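Local coordinates for hypothetical protein SO0799 (Shewanella oneidensis, PDB 1YUD) that is of unknown function but belongs to the cupin superfamily (DUF985) and probably folds its two sheets around a small-molecule pocket, as its relatives do, at residues H63-T68 with C115-A120; L67-M72 with C131-G136. All coordinates share one frame; numbering follows the deposited sequence.

Interaction 1: residues H63-T68 with C115-A120; sequences HFHRLT and CIFGSA
His65 and Phe117 face each other as an antiparallel hydrogen-bonded pair, and two backbone bonds join them: His65 N gives to Phe117 O at 3.0 Å, and Phe117 N gives back to His65 O at 3.1 Å, the second being the straighter at 171°. Beside them, the CA of Phe64 makes a CA-H...O contact with Phe117 O.

The aromatic contact is made by the side chains of the same two residues. The rings of His65 and Phe117 meet obliquely, with centroids 4.4 Å apart and planes inclined by 42°. Phe117 CG sits between its own backbone N and carbonyl carbon (chi1 64°), which swings the ring across to His65. Leu67, a branched apolar chain, brings CD2 to the ring's edge, 3.5 Å from Phe117 CZ.

Ile116 serves the other face. Its CG2 lies 3.8 Å from Phe64 CB, while CD1 comes up to the guanidinium edge at Arg66 NH2, 3.5 Å away. A long chain suits Arg66 at this partly exposed end, where it crosses Ile116 at a slant, CB and NE against its CG1.

Strand 81-86 flanks 116-121 on its far side, Phe117 reaches Glu71 and Trp73 of strand 71-76, and the ring of Phe142 meets that of His65.

Interaction 2: residues L67-M72 with C131-G136; sequences LTADEM and CMVSPG
Ala69 sets its methyl against Val133 and Pro135, with Ala69 CB 3.6 Å from Val133 CG2 and 3.4 Å from Pro135 CD. An alanine suits the spot, since its methyl meets the carbons of both partners without any polar group to satisfy. Val133 has CG2 anti to its backbone N and CG1 between N and carbonyl carbon (chi1 44°), so CG2 is the branch that meets the alanine.

The close-packed part continues into the sheet, where Met72 and Met132, both modelled as selenomethionine, form an antiparallel hydrogen-bonded pair. Met132 N gives to Met72 O at 3.0 Å and 166°, and the return bond from Met72 N to Met132 O is modelled doubtfully short. Their CB atoms lie side by side, but the flexible tails bend away; Met132 packs on Met132 of the second subunit, and Met72 on Ser51 of that subunit.

Elsewhere the join is slacker. Ser134 N reaches Asp70 O by a weak bond of 3.4 Å, and the partly exposed Asp70 turns its carboxylate from the contact, OD2 accepting from Lys113 N. Glu71 stretches out along Cys131, its OE1 3.8 Å from Cys131 SG and weakly bonded to Trp73 NE1. Replacing Glu71 with alanine would probably leave that indole N-H without this partner and open a gap beside the cysteine.

The chemistry differs by face: beside Glu71, sulfur, carboxylate and aromatic groups join the apolar Val133, which would fit a cupin pocket lining; the Met72 and Met132 side is mixed, with Asp70 and Ser134, and much of it packs on the second subunit.

Interactions 1 and 2 have centres about 12 Å apart and start from one continuous stretch, Leu67 and Thr68 belonging to both. Strand 62-66 leads through this turn into strand 71-76, and strands 116-121 and 126-133 likewise follow each other, so two successive strands pair with two others later in the chain. The pairs lie in different sheets: interaction 1 at the 62-66 border of the mixed sheet, interaction 2 within the antiparallel one. Phe117 CE2 bridges them, 4.1 Å from Glu71 OE1. The turn therefore carries the chain from one cupin sheet to the other, while interaction 2 alone also reaches the second subunit.

Interaction 1: residues H63-T68 with C115-A120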
loop_
_atom_site.group_PDB
_atom_site.type_symbol
_atom_site.label_atom_id
_atom_site.label_comp_id
_atom_site.label_asym_id
_atom_site.label_seq_id
_atom_site.Cartn_x
_atom_site.Cartn_y
_atom_site.Cartn_z
ATOM N N HIS A 63 19.554 3.821 -1.575
ATOM C CA HIS A 63 20.587 3.485 -2.551
ATOM C C HIS A 63 20.292 2.309 -3.490
ATOM O O HIS A 63 19.789 1.260 -3.079
ATOM C CB HIS A 63 21.922 3.244 -1.839
ATOM C CG HIS A 63 22.306 4.337 -0.890
ATOM N ND1 HIS A 63 22.021 4.287 0.457
ATOM C CD2 HIS A 63 22.935 5.516 -1.096
ATOM C CE1 HIS A 63 22.459 5.386 1.042
ATOM N NE2 HIS A 63 23.018 6.149 0.121
ATOM N N PHE A 64 20.626 2.513 -4.760
ATOM C CA PHE A 64 20.431 1.508 -5.784
ATOM C C PHE A 64 20.622 0.101 -5.238
ATOM O O PHE A 64 21.622 -0.190 -4.576
ATOM C CB PHE A 64 21.396 1.750 -6.935
ATOM C CG PHE A 64 20.985 2.873 -7.836
ATOM C CD1 PHE A 64 21.824 3.964 -8.043
ATOM C CD2 PHE A 64 19.767 2.829 -8.507
ATOM C CE1 PHE A 64 21.459 5.002 -8.910
ATOM C CE2 PHE A 64 19.391 3.856 -9.372
ATOM C CZ PHE A 64 20.240 4.943 -9.573
ATOM N N HIS A 65 19.644 -0.757 -5.527
ATOM C CA HIS A 65 19.625 -2.159 -5.099
ATOM C C HIS A 65 18.666 -2.927 -6.013
ATOM O O HIS A 65 17.820 -2.340 -6.668
ATOM C CB HIS A 65 19.145 -2.246 -3.652
ATOM C CG HIS A 65 17.823 -1.584 -3.417
ATOM N ND1 HIS A 65 16.677 -2.287 -3.117
ATOM C CD2 HIS A 65 17.460 -0.281 -3.471
ATOM C CE1 HIS A 65 15.666 -1.446 -2.996
ATOM N NE2 HIS A 65 16.114 -0.222 -3.207
ATOM N N ARG A 66 18.787 -4.242 -6.049
ATOM C CA ARG A 66 17.920 -5.026 -6.912
ATOM C C ARG A 66 17.152 -6.122 -6.180
ATOM O O ARG A 66 17.686 -6.796 -5.301
ATOM C CB ARG A 66 18.743 -5.646 -8.032
ATOM C CG ARG A 66 17.953 -6.496 -8.986
ATOM C CD ARG A 66 18.888 -7.413 -9.738
ATOM N NE ARG A 66 19.901 -6.682 -10.494
ATOM C CZ ARG A 66 20.915 -7.263 -11.125
ATOM N NH1 ARG A 66 21.061 -8.582 -11.087
ATOM N NH2 ARG A 66 21.776 -6.526 -11.809
ATOM N N LEU A 67 15.889 -6.291 -6.555
ATOM C CA LEU A 67 15.031 -7.301 -5.949
ATOM C C LEU A 67 14.740 -8.444 -6.911
ATOM O O LEU A 67 14.907 -8.315 -8.121
ATOM C CB LEU A 67 13.713 -6.668 -5.498
ATOM C CG LEU A 67 13.680 -5.985 -4.128
ATOM C CD1 LEU A 67 15.043 -5.413 -3.778
ATOM C CD2 LEU A 67 12.602 -4.903 -4.142
ATOM N N THR A 68 14.298 -9.561 -6.348
ATOM C CA THR A 68 13.968 -10.755 -7.111
ATOM C C THR A 68 12.484 -10.743 -7.412
ATOM O O THR A 68 12.014 -11.432 -8.306
ATOM C CB THR A 68 14.305 -12.017 -6.299
ATOM O OG1 THR A 68 15.725 -12.202 -6.281
ATOM C CG2 THR A 68 13.634 -13.240 -6.883
ATOM N N CYS A 115 15.196 -5.274 -11.835
ATOM C CA CYS A 115 15.770 -3.987 -12.193
ATOM C C CYS A 115 16.441 -3.310 -10.993
ATOM O O CYS A 115 15.989 -3.459 -9.848
ATOM C CB CYS A 115 14.686 -3.070 -12.752
ATOM S SG CYS A 115 13.978 -1.946 -11.534
ATOM N N ILE A 116 17.519 -2.569 -11.262
ATOM C CA ILE A 116 18.249 -1.852 -10.215
ATOM C C ILE A 116 17.635 -0.472 -10.042
ATOM O O ILE A 116 17.583 0.311 -10.985
ATOM C CB ILE A 116 19.751 -1.714 -10.563
ATOM C CG1 ILE A 116 20.402 -3.107 -10.587
ATOM C CG2 ILE A 116 20.452 -0.804 -9.537
ATOM C CD1 ILE A 116 21.833 -3.123 -11.119
ATOM N N PHE A 117 17.177 -0.179 -8.826
ATOM C CA PHE A 117 16.511 1.086 -8.537
ATOM C C PHE A 117 16.823 1.670 -7.157
ATOM O O PHE A 117 17.336 0.979 -6.269
ATOM C CB PHE A 117 14.997 0.887 -8.636
ATOM C CG PHE A 117 14.442 -0.072 -7.608
ATOM C CD1 PHE A 117 14.780 -1.422 -7.635
ATOM C CD2 PHE A 117 13.589 0.382 -6.610
ATOM C CE1 PHE A 117 14.272 -2.310 -6.680
ATOM C CE2 PHE A 117 13.079 -0.495 -5.656
ATOM C CZ PHE A 117 13.421 -1.842 -5.690
ATOM N N GLY A 118 16.471 2.945 -6.999
ATOM C CA GLY A 118 16.679 3.664 -5.761
ATOM C C GLY A 118 15.716 4.835 -5.732
ATOM O O GLY A 118 14.970 5.044 -6.681
ATOM N N SER A 119 15.713 5.611 -4.658
ATOM C CA SER A 119 14.802 6.736 -4.589
ATOM C C SER A 119 15.254 7.824 -3.628
ATOM O O SER A 119 15.893 7.562 -2.613
ATOM C CB SER A 119 13.414 6.255 -4.184
ATOM O OG SER A 119 12.525 7.351 -4.017
ATOM N N ALA A 120 14.900 9.054 -3.964
ATOM C CA ALA A 120 15.223 10.200 -3.144
ATOM C C ALA A 120 13.920 10.952 -2.956
ATOM O O ALA A 120 12.929 10.632 -3.602
ATOM C CB ALA A 120 16.250 11.080 -3.853
#

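Interaction 2: residues L67-M72 with C131-G136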
loop_
_atom_site.group_PDB
_atom_site.type_symbol
_atom_site.label_atom_id
_atom_site.label_comp_id
_atom_site.label_asym_id
_atom_site.label_seq_id
_atom_site.Cartn_x
_atom_site.Cartn_y
_atom_site.Cartn_z
ATOM N N LEU A 67 15.889 -6.291 -6.555
ATOM C CA LEU A 67 15.031 -7.301 -5.949
ATOM C C LEU A 67 14.740 -8.444 -6.911
ATOM O O LEU A 67 14.907 -8.315 -8.121
ATOM C CB LEU A 67 13.713 -6.668 -5.498
ATOM C CG LEU A 67 13.680 -5.985 -4.128
ATOM C CD1 LEU A 67 15.043 -5.413 -3.778
ATOM C CD2 LEU A 67 12.602 -4.903 -4.142
ATOM N N THR A 68 14.298 -9.561 -6.348
ATOM C CA THR A 68 13.968 -10.755 -7.111
ATOM C C THR A 68 12.484 -10.743 -7.412
ATOM O O THR A 68 12.014 -11.432 -8.306
ATOM C CB THR A 68 14.305 -12.017 -6.299
ATOM O OG1 THR A 68 15.725 -12.202 -6.281
ATOM C CG2 THR A 68 13.634 -13.240 -6.883
ATOM N N ALA A 69 11.744 -9.942 -6.665
ATOM C CA ALA A 69 10.311 -9.872 -6.852
ATOM C C ALA A 69 9.844 -8.436 -7.047
ATOM O O ALA A 69 10.580 -7.487 -6.788
ATOM C CB ALA A 69 9.606 -10.504 -5.658
ATOM N N ASP A 70 8.624 -8.277 -7.532
ATOM C CA ASP A 70 8.081 -6.954 -7.733
ATOM C C ASP A 70 7.849 -6.296 -6.380
ATOM O O ASP A 70 7.821 -6.960 -5.339
ATOM C CB ASP A 70 6.752 -7.042 -8.490
ATOM C CG ASP A 70 6.934 -7.385 -9.948
ATOM O OD1 ASP A 70 5.908 -7.590 -10.629
ATOM O OD2 ASP A 70 8.096 -7.439 -10.406
ATOM N N GLU A 71 7.665 -4.985 -6.390
ATOM C CA GLU A 71 7.427 -4.295 -5.150
ATOM C C GLU A 71 6.430 -3.187 -5.386
ATOM O O GLU A 71 6.621 -2.337 -6.243
ATOM C CB GLU A 71 8.735 -3.727 -4.608
ATOM C CG GLU A 71 8.675 -3.313 -3.154
ATOM C CD GLU A 71 10.013 -2.808 -2.646
ATOM O OE1 GLU A 71 10.343 -1.620 -2.863
ATOM O OE2 GLU A 71 10.749 -3.615 -2.044
HETATM N N MSE A 72 5.340 -3.198 -4.646
HETATM C CA MSE A 72 4.391 -2.142 -4.828
HETATM C C MSE A 72 4.764 -1.020 -3.871
HETATM O O MSE A 72 5.329 -1.255 -2.803
HETATM C CB MSE A 72 2.972 -2.664 -4.590
HETATM C CG MSE A 72 2.355 -3.326 -5.838
HETATM SE SE MSE A 72 2.000 -2.067 -7.293
HETATM C CE MSE A 72 0.640 -1.009 -6.405
ATOM N N CYS A 131 5.706 -0.383 1.298
ATOM C CA CYS A 131 6.335 -1.230 0.306
ATOM C C CYS A 131 5.918 -2.683 0.479
ATOM O O CYS A 131 6.130 -3.300 1.523
ATOM C CB CYS A 131 7.861 -1.095 0.365
ATOM S SG CYS A 131 8.492 0.478 -0.311
HETATM N N MSE A 132 5.325 -3.213 -0.582
HETATM C CA MSE A 132 4.824 -4.579 -0.628
HETATM C C MSE A 132 5.519 -5.353 -1.747
HETATM O O MSE A 132 5.304 -5.065 -2.921
HETATM C CB MSE A 132 3.303 -4.524 -0.861
HETATM C CG MSE A 132 2.534 -5.846 -0.823
HETATM SE SE MSE A 132 2.721 -6.963 -2.406
HETATM C CE MSE A 132 3.534 -8.482 -1.556
ATOM N N VAL A 133 6.373 -6.309 -1.379
ATOM C CA VAL A 133 7.082 -7.155 -2.348
ATOM C C VAL A 133 6.352 -8.486 -2.289
ATOM O O VAL A 133 6.187 -9.037 -1.211
ATOM C CB VAL A 133 8.553 -7.364 -1.960
ATOM C CG1 VAL A 133 8.665 -7.658 -0.501
ATOM C CG2 VAL A 133 9.128 -8.506 -2.749
ATOM N N SER A 134 5.925 -9.006 -3.438
ATOM C CA SER A 134 5.118 -10.222 -3.465
ATOM C C SER A 134 5.677 -11.497 -2.887
ATOM O O SER A 134 5.334 -11.860 -1.761
ATOM C CB SER A 134 4.594 -10.500 -4.867
ATOM O OG SER A 134 3.392 -11.241 -4.765
ATOM N N PRO A 135 6.500 -12.233 -3.643
ATOM C CA PRO A 135 6.942 -13.429 -2.917
ATOM C C PRO A 135 7.823 -13.019 -1.729
ATOM O O PRO A 135 8.974 -12.632 -1.913
ATOM C CB PRO A 135 7.695 -14.214 -3.983
ATOM C CG PRO A 135 6.951 -13.835 -5.248
ATOM C CD PRO A 135 6.789 -12.342 -5.084
ATOM N N GLY A 136 7.260 -13.085 -0.521
ATOM C CA GLY A 136 7.978 -12.720 0.693
ATOM C C GLY A 136 9.425 -12.280 0.551
ATOM O O GLY A 136 10.272 -13.041 0.078
#